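Local coordinates for putative lipoprotein (Pseudomonas protegens, PDB 4KT3), which probably acts as the immunity protein that binds and neutralises a type VI secretion glycoside hydrolase effector that attacks peptidoglycan, at residues F83-I95 against Q110-E124. Residues are numbered along the deposited sequence; the frame is centred on the assembly and turned at random.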
loop_
_atom_site.group_PDB
_atom_site.type_symbol
_atom_site.label_atom_id
_atom_site.label_comp_id
_atom_site.label_asym_id
_atom_site.label_seq_id
_atom_site.Cartn_x
_atom_site.Cartn_y
_atom_site.Cartn_z
ATOM N N PHE B 83 2.318 3.519 -4.425
ATOM C CA PHE B 83 3.193 4.339 -5.255
ATOM C C PHE B 83 3.562 5.631 -4.558
ATOM O O PHE B 83 2.770 6.188 -3.797
ATOM C CB PHE B 83 2.492 4.677 -6.575
ATOM C CG PHE B 83 2.053 3.469 -7.350
ATOM C CD1 PHE B 83 0.779 2.941 -7.176
ATOM C CD2 PHE B 83 2.917 2.850 -8.240
ATOM C CE1 PHE B 83 0.376 1.810 -7.889
ATOM C CE2 PHE B 83 2.515 1.722 -8.960
ATOM C CZ PHE B 83 1.249 1.206 -8.781
ATOM N N SER B 84 4.762 6.122 -4.865
ATOM C CA SER B 84 5.209 7.439 -4.438
ATOM C C SER B 84 5.564 8.243 -5.685
ATOM O O SER B 84 6.326 7.771 -6.534
ATOM C CB SER B 84 6.427 7.333 -3.513
ATOM O OG SER B 84 6.107 6.671 -2.288
ATOM N N VAL B 85 4.999 9.444 -5.788
ATOM C CA VAL B 85 5.258 10.344 -6.911
ATOM C C VAL B 85 5.954 11.610 -6.410
ATOM O O VAL B 85 5.453 12.275 -5.505
ATOM C CB VAL B 85 3.938 10.767 -7.592
ATOM C CG1 VAL B 85 4.216 11.708 -8.743
ATOM C CG2 VAL B 85 3.147 9.533 -8.063
ATOM N N SER B 86 7.109 11.940 -6.972
ATOM C CA SER B 86 7.843 13.118 -6.516
ATOM C C SER B 86 7.166 14.403 -6.925
ATOM O O SER B 86 6.816 14.574 -8.080
ATOM C CB SER B 86 9.272 13.138 -7.045
ATOM O OG SER B 86 9.802 14.467 -6.978
ATOM N N LEU B 87 6.993 15.306 -5.965
ATOM C CA LEU B 87 6.423 16.614 -6.233
ATOM C C LEU B 87 7.300 17.436 -7.160
ATOM O O LEU B 87 6.801 18.283 -7.889
ATOM C CB LEU B 87 6.275 17.408 -4.934
ATOM C CG LEU B 87 5.101 17.130 -4.023
ATOM C CD1 LEU B 87 5.239 15.753 -3.423
ATOM C CD2 LEU B 87 5.055 18.193 -2.938
ATOM N N ASN B 88 8.607 17.215 -7.101
ATOM C CA ASN B 88 9.538 18.079 -7.818
ATOM C C ASN B 88 9.993 17.556 -9.176
ATOM O O ASN B 88 10.488 18.333 -9.995
ATOM C CB ASN B 88 10.760 18.387 -6.950
ATOM C CG ASN B 88 10.490 19.490 -5.939
ATOM O OD1 ASN B 88 9.676 20.380 -6.176
ATOM N ND2 ASN B 88 11.172 19.429 -4.805
ATOM N N THR B 89 9.857 16.252 -9.415
ATOM C CA THR B 89 10.311 15.669 -10.685
ATOM C C THR B 89 9.299 14.744 -11.355
ATOM O O THR B 89 9.475 14.381 -12.519
ATOM C CB THR B 89 11.562 14.818 -10.494
ATOM O OG1 THR B 89 11.210 13.665 -9.721
ATOM C CG2 THR B 89 12.669 15.591 -9.787
ATOM N N GLY B 90 8.258 14.352 -10.623
ATOM C CA GLY B 90 7.315 13.360 -11.099
ATOM C C GLY B 90 7.857 11.939 -11.112
ATOM O O GLY B 90 7.182 11.026 -11.597
ATOM N N ASP B 91 9.073 11.738 -10.605
ATOM C CA ASP B 91 9.614 10.380 -10.481
ATOM C C ASP B 91 8.606 9.536 -9.715
ATOM O O ASP B 91 8.166 9.929 -8.619
ATOM C CB ASP B 91 10.958 10.402 -9.741
ATOM C CG ASP B 91 11.792 9.143 -9.964
ATOM O OD1 ASP B 91 11.647 8.474 -11.017
ATOM O OD2 ASP B 91 12.618 8.842 -9.075
ATOM N N THR B 92 8.292 8.357 -10.257
ATOM C CA THR B 92 7.249 7.500 -9.701
ATOM C C THR B 92 7.780 6.101 -9.394
ATOM O O THR B 92 8.336 5.431 -10.267
ATOM C CB THR B 92 6.042 7.426 -10.651
ATOM O OG1 THR B 92 5.514 8.741 -10.835
ATOM C CG2 THR B 92 4.941 6.505 -10.107
ATOM N N TRP B 93 7.604 5.681 -8.141
ATOM C CA TRP B 93 8.049 4.375 -7.679
ATOM C C TRP B 93 6.904 3.561 -7.099
ATOM O O TRP B 93 6.035 4.089 -6.409
ATOM C CB TRP B 93 9.105 4.531 -6.578
ATOM C CG TRP B 93 10.440 4.977 -7.068
ATOM C CD1 TRP B 93 10.800 6.244 -7.436
ATOM C CD2 TRP B 93 11.597 4.161 -7.243
ATOM N NE1 TRP B 93 12.115 6.267 -7.834
ATOM C CE2 TRP B 93 12.628 4.998 -7.728
ATOM C CE3 TRP B 93 11.866 2.807 -7.041
ATOM C CZ2 TRP B 93 13.904 4.521 -8.004
ATOM C CZ3 TRP B 93 13.138 2.337 -7.315
ATOM C CH2 TRP B 93 14.136 3.190 -7.802
ATOM N N GLU B 94 6.927 2.260 -7.360
ATOM C CA GLU B 94 6.114 1.321 -6.600
ATOM C C GLU B 94 7.009 0.886 -5.443
ATOM O O GLU B 94 8.065 0.290 -5.667
ATOM C CB GLU B 94 5.711 0.129 -7.462
ATOM C CG GLU B 94 4.376 -0.498 -7.069
ATOM C CD GLU B 94 4.444 -1.286 -5.774
ATOM O OE1 GLU B 94 5.548 -1.717 -5.399
ATOM O OE2 GLU B 94 3.394 -1.471 -5.118
ATOM N N ILE B 95 6.607 1.202 -4.214
ATOM C CA ILE B 95 7.541 1.143 -3.091
ATOM C C ILE B 95 7.479 -0.149 -2.257
ATOM O O ILE B 95 8.174 -0.281 -1.245
ATOM C CB ILE B 95 7.446 2.407 -2.197
ATOM C CG1 ILE B 95 6.041 2.603 -1.612
ATOM C CG2 ILE B 95 7.842 3.635 -2.996
ATOM C CD1 ILE B 95 6.007 3.651 -0.497
ATOM N N GLN B 110 7.744 13.994 -16.943
ATOM C CA GLN B 110 8.754 14.287 -15.933
ATOM C C GLN B 110 9.710 15.381 -16.402
ATOM O O GLN B 110 10.077 16.258 -15.624
ATOM C CB GLN B 110 9.508 13.015 -15.559
ATOM C CG GLN B 110 8.592 12.024 -14.834
ATOM C CD GLN B 110 9.124 10.605 -14.785
ATOM O OE1 GLN B 110 9.899 10.185 -15.637
ATOM N NE2 GLN B 110 8.690 9.851 -13.783
ATOM N N ARG B 111 10.097 15.358 -17.675
ATOM C CA ARG B 111 10.956 16.416 -18.182
ATOM C C ARG B 111 10.233 17.761 -18.130
ATOM O O ARG B 111 10.858 18.797 -17.911
ATOM C CB ARG B 111 11.429 16.122 -19.607
ATOM C CG ARG B 111 12.413 14.962 -19.709
ATOM C CD ARG B 111 12.976 14.815 -21.128
ATOM N NE ARG B 111 11.944 14.493 -22.110
ATOM C CZ ARG B 111 11.587 13.264 -22.481
ATOM N NH1 ARG B 111 12.169 12.201 -21.954
ATOM N NH2 ARG B 111 10.638 13.098 -23.399
ATOM N N ARG B 112 8.922 17.750 -18.360
ATOM C CA ARG B 112 8.137 18.978 -18.298
ATOM C C ARG B 112 8.068 19.484 -16.860
ATOM O O ARG B 112 8.226 20.677 -16.606
ATOM C CB ARG B 112 6.734 18.736 -18.849
ATOM C CG ARG B 112 5.781 19.902 -18.716
ATOM C CD ARG B 112 4.348 19.487 -19.061
ATOM N NE ARG B 112 4.267 18.654 -20.263
ATOM C CZ ARG B 112 3.171 18.000 -20.642
ATOM N NH1 ARG B 112 3.183 17.260 -21.742
ATOM N NH2 ARG B 112 2.057 18.081 -19.919
ATOM N N VAL B 113 7.843 18.572 -15.920
ATOM C CA VAL B 113 7.782 18.943 -14.513
ATOM C C VAL B 113 9.115 19.545 -14.078
ATOM O O VAL B 113 9.149 20.600 -13.448
ATOM C CB VAL B 113 7.446 17.733 -13.638
ATOM C CG1 VAL B 113 7.606 18.070 -12.159
ATOM C CG2 VAL B 113 6.033 17.266 -13.933
HETATM N N MSE B 114 10.211 18.883 -14.433
HETATM C CA MSE B 114 11.543 19.341 -14.030
HETATM C C MSE B 114 11.903 20.690 -14.646
HETATM O O MSE B 114 12.601 21.485 -14.021
HETATM C CB MSE B 114 12.608 18.288 -14.365
HETATM C CG MSE B 114 12.569 17.092 -13.402
HETATM SE SE MSE B 114 14.014 15.840 -13.645
HETATM C CE MSE B 114 13.452 15.077 -15.358
ATOM N N ALA B 115 11.429 20.952 -15.858
ATOM C CA ALA B 115 11.710 22.229 -16.504
ATOM C C ALA B 115 10.969 23.353 -15.795
ATOM O O ALA B 115 11.389 24.499 -15.843
ATOM C CB ALA B 115 11.335 22.191 -17.987
ATOM N N ARG B 116 9.873 23.014 -15.122
ATOM C CA ARG B 116 9.112 24.007 -14.367
ATOM C C ARG B 116 9.677 24.223 -12.964
ATOM O O ARG B 116 9.773 25.360 -12.502
ATOM C CB ARG B 116 7.641 23.605 -14.279
ATOM C CG ARG B 116 6.879 23.784 -15.594
ATOM C CD ARG B 116 6.704 25.251 -15.964
ATOM N NE ARG B 116 5.979 25.970 -14.924
ATOM C CZ ARG B 116 5.682 27.263 -14.950
ATOM N NH1 ARG B 116 6.042 28.028 -15.977
ATOM N NH2 ARG B 116 5.013 27.789 -13.933
ATOM N N THR B 117 10.042 23.140 -12.281
ATOM C CA THR B 117 10.543 23.261 -10.910
ATOM C C THR B 117 12.038 23.569 -10.838
ATOM O O THR B 117 12.528 24.070 -9.823
ATOM C CB THR B 117 10.303 21.987 -10.120
ATOM O OG1 THR B 117 11.099 20.934 -10.682
ATOM C CG2 THR B 117 8.822 21.610 -10.144
ATOM N N GLY B 118 12.767 23.262 -11.905
ATOM C CA GLY B 118 14.209 23.465 -11.914
ATOM C C GLY B 118 14.971 22.436 -11.090
ATOM O O GLY B 118 16.179 22.588 -10.869
ATOM N N LYS B 119 14.274 21.383 -10.653
ATOM C CA LYS B 119 14.837 20.355 -9.776
ATOM C C LYS B 119 15.195 19.082 -10.544
ATOM O O LYS B 119 14.640 18.809 -11.616
ATOM C CB LYS B 119 13.828 19.989 -8.687
ATOM C CG LYS B 119 13.415 21.141 -7.791
ATOM C CD LYS B 119 14.578 21.640 -6.968
ATOM C CE LYS B 119 14.112 22.623 -5.897
ATOM N NZ LYS B 119 13.406 23.784 -6.498
ATOM N N SER B 120 16.107 18.297 -9.975
ATOM C CA SER B 120 16.599 17.079 -10.610
ATOM C C SER B 120 16.366 15.849 -9.736
ATOM O O SER B 120 16.032 15.960 -8.557
ATOM C CB SER B 120 18.097 17.204 -10.874
ATOM O OG SER B 120 18.826 17.089 -9.661
ATOM N N LEU B 121 16.572 14.669 -10.306
ATOM C CA LEU B 121 16.533 13.444 -9.511
ATOM C C LEU B 121 17.624 13.457 -8.432
ATOM O O LEU B 121 17.408 12.996 -7.309
ATOM C CB LEU B 121 16.677 12.216 -10.412
ATOM C CG LEU B 121 15.516 11.988 -11.383
ATOM C CD1 LEU B 121 15.840 10.856 -12.335
ATOM C CD2 LEU B 121 14.226 11.684 -10.628
ATOM N N ALA B 122 18.793 13.999 -8.759
ATOM C CA ALA B 122 19.881 14.063 -7.789
ATOM C C ALA B 122 19.544 14.996 -6.615
ATOM O O ALA B 122 19.955 14.745 -5.476
ATOM C CB ALA B 122 21.171 14.491 -8.469
ATOM N N ASP B 123 18.796 16.062 -6.889
ATOM C CA ASP B 123 18.381 17.007 -5.843
ATOM C C ASP B 123 17.568 16.334 -4.734
ATOM O O ASP B 123 17.587 16.782 -3.583
ATOM C CB ASP B 123 17.531 18.143 -6.418
ATOM C CG ASP B 123 18.330 19.125 -7.263
ATOM O OD1 ASP B 123 17.717 19.768 -8.145
ATOM O OD2 ASP B 123 19.554 19.266 -7.048
ATOM N N GLU B 124 16.847 15.268 -5.075
ATOM C CA GLU B 124 15.995 14.581 -4.099
ATOM C C GLU B 124 16.547 13.203 -3.709
ATOM O O GLU B 124 15.801 12.324 -3.286
ATOM C CB GLU B 124 14.547 14.479 -4.621
ATOM C CG GLU B 124 14.369 13.662 -5.896
ATOM C CD GLU B 124 13.019 13.873 -6.588
ATOM O OE1 GLU B 124 12.301 14.858 -6.294
ATOM O OE2 GLU B 124 12.683 13.049 -7.458
HETATM O O HOH W 1 10.412 22.999 -6.339
HETATM O O HOH W 2 13.060 10.493 -6.952
HETATM O O HOH W 3 9.593 7.347 -12.714
#
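Ser86 meets Glu124 at the loop of the beta hairpin formed by strands 78-86 and 92-94 of the antiparallel sheet. This loop is wrapped by the end of helix 104-117 and the chain leading to helix 125-129. A chi1 of 160° swings Ser86 OG away from the Ser86 N and over to Glu124, where it gives its proton to Glu124 OE1 at 2.6 Å. Ser86 OG in turn accepts from the backbone N of Asn88 and of Thr89, an ST turn overlapping an ST motif, and so ties the carboxylate to the fold of the loop.

Asn88 turns its carbonyl to the last helical turn, where Thr117 OG1 binds Asn88 O at 2.8 Å in the carbonyl plane. The Asn88 amide lies against CG of Lys119, and a water links Asn88 OD1 with Lys119 NZ.

Thr89 is held between helix and carboxylate. Its OG1 donates to Glu124 OE2 (2.8 Å) and accepts from Asp91 N in a second ST turn. Glu124 thus takes both hydroxyls on the syn sides of its oxygens, each somewhat out of the carboxylate plane. Met114 CG packs on Thr89 CA and CB, while Val113 CG1 lies 3.8 Å from Thr89 C.

Gly90, with positive phi, brings its carbonyl to the Gln110 amide, whose OE1 is held by Arg107.

Leu121 CD2 lies 3.6 Å from Asp91 CG. Asp91 OD2 takes the Trp93 indole N-H from above the carboxylate plane and shares a water with Glu124 OE2, which probably eases the proximity of two acids; Arg100 forms a salt bridge to OD1.

Thr92 OG1 donates to Gly90 O from one face of that carbonyl; from the opposite face comes Gln110 NE2, at 2.9 Å and nearly straight (168°).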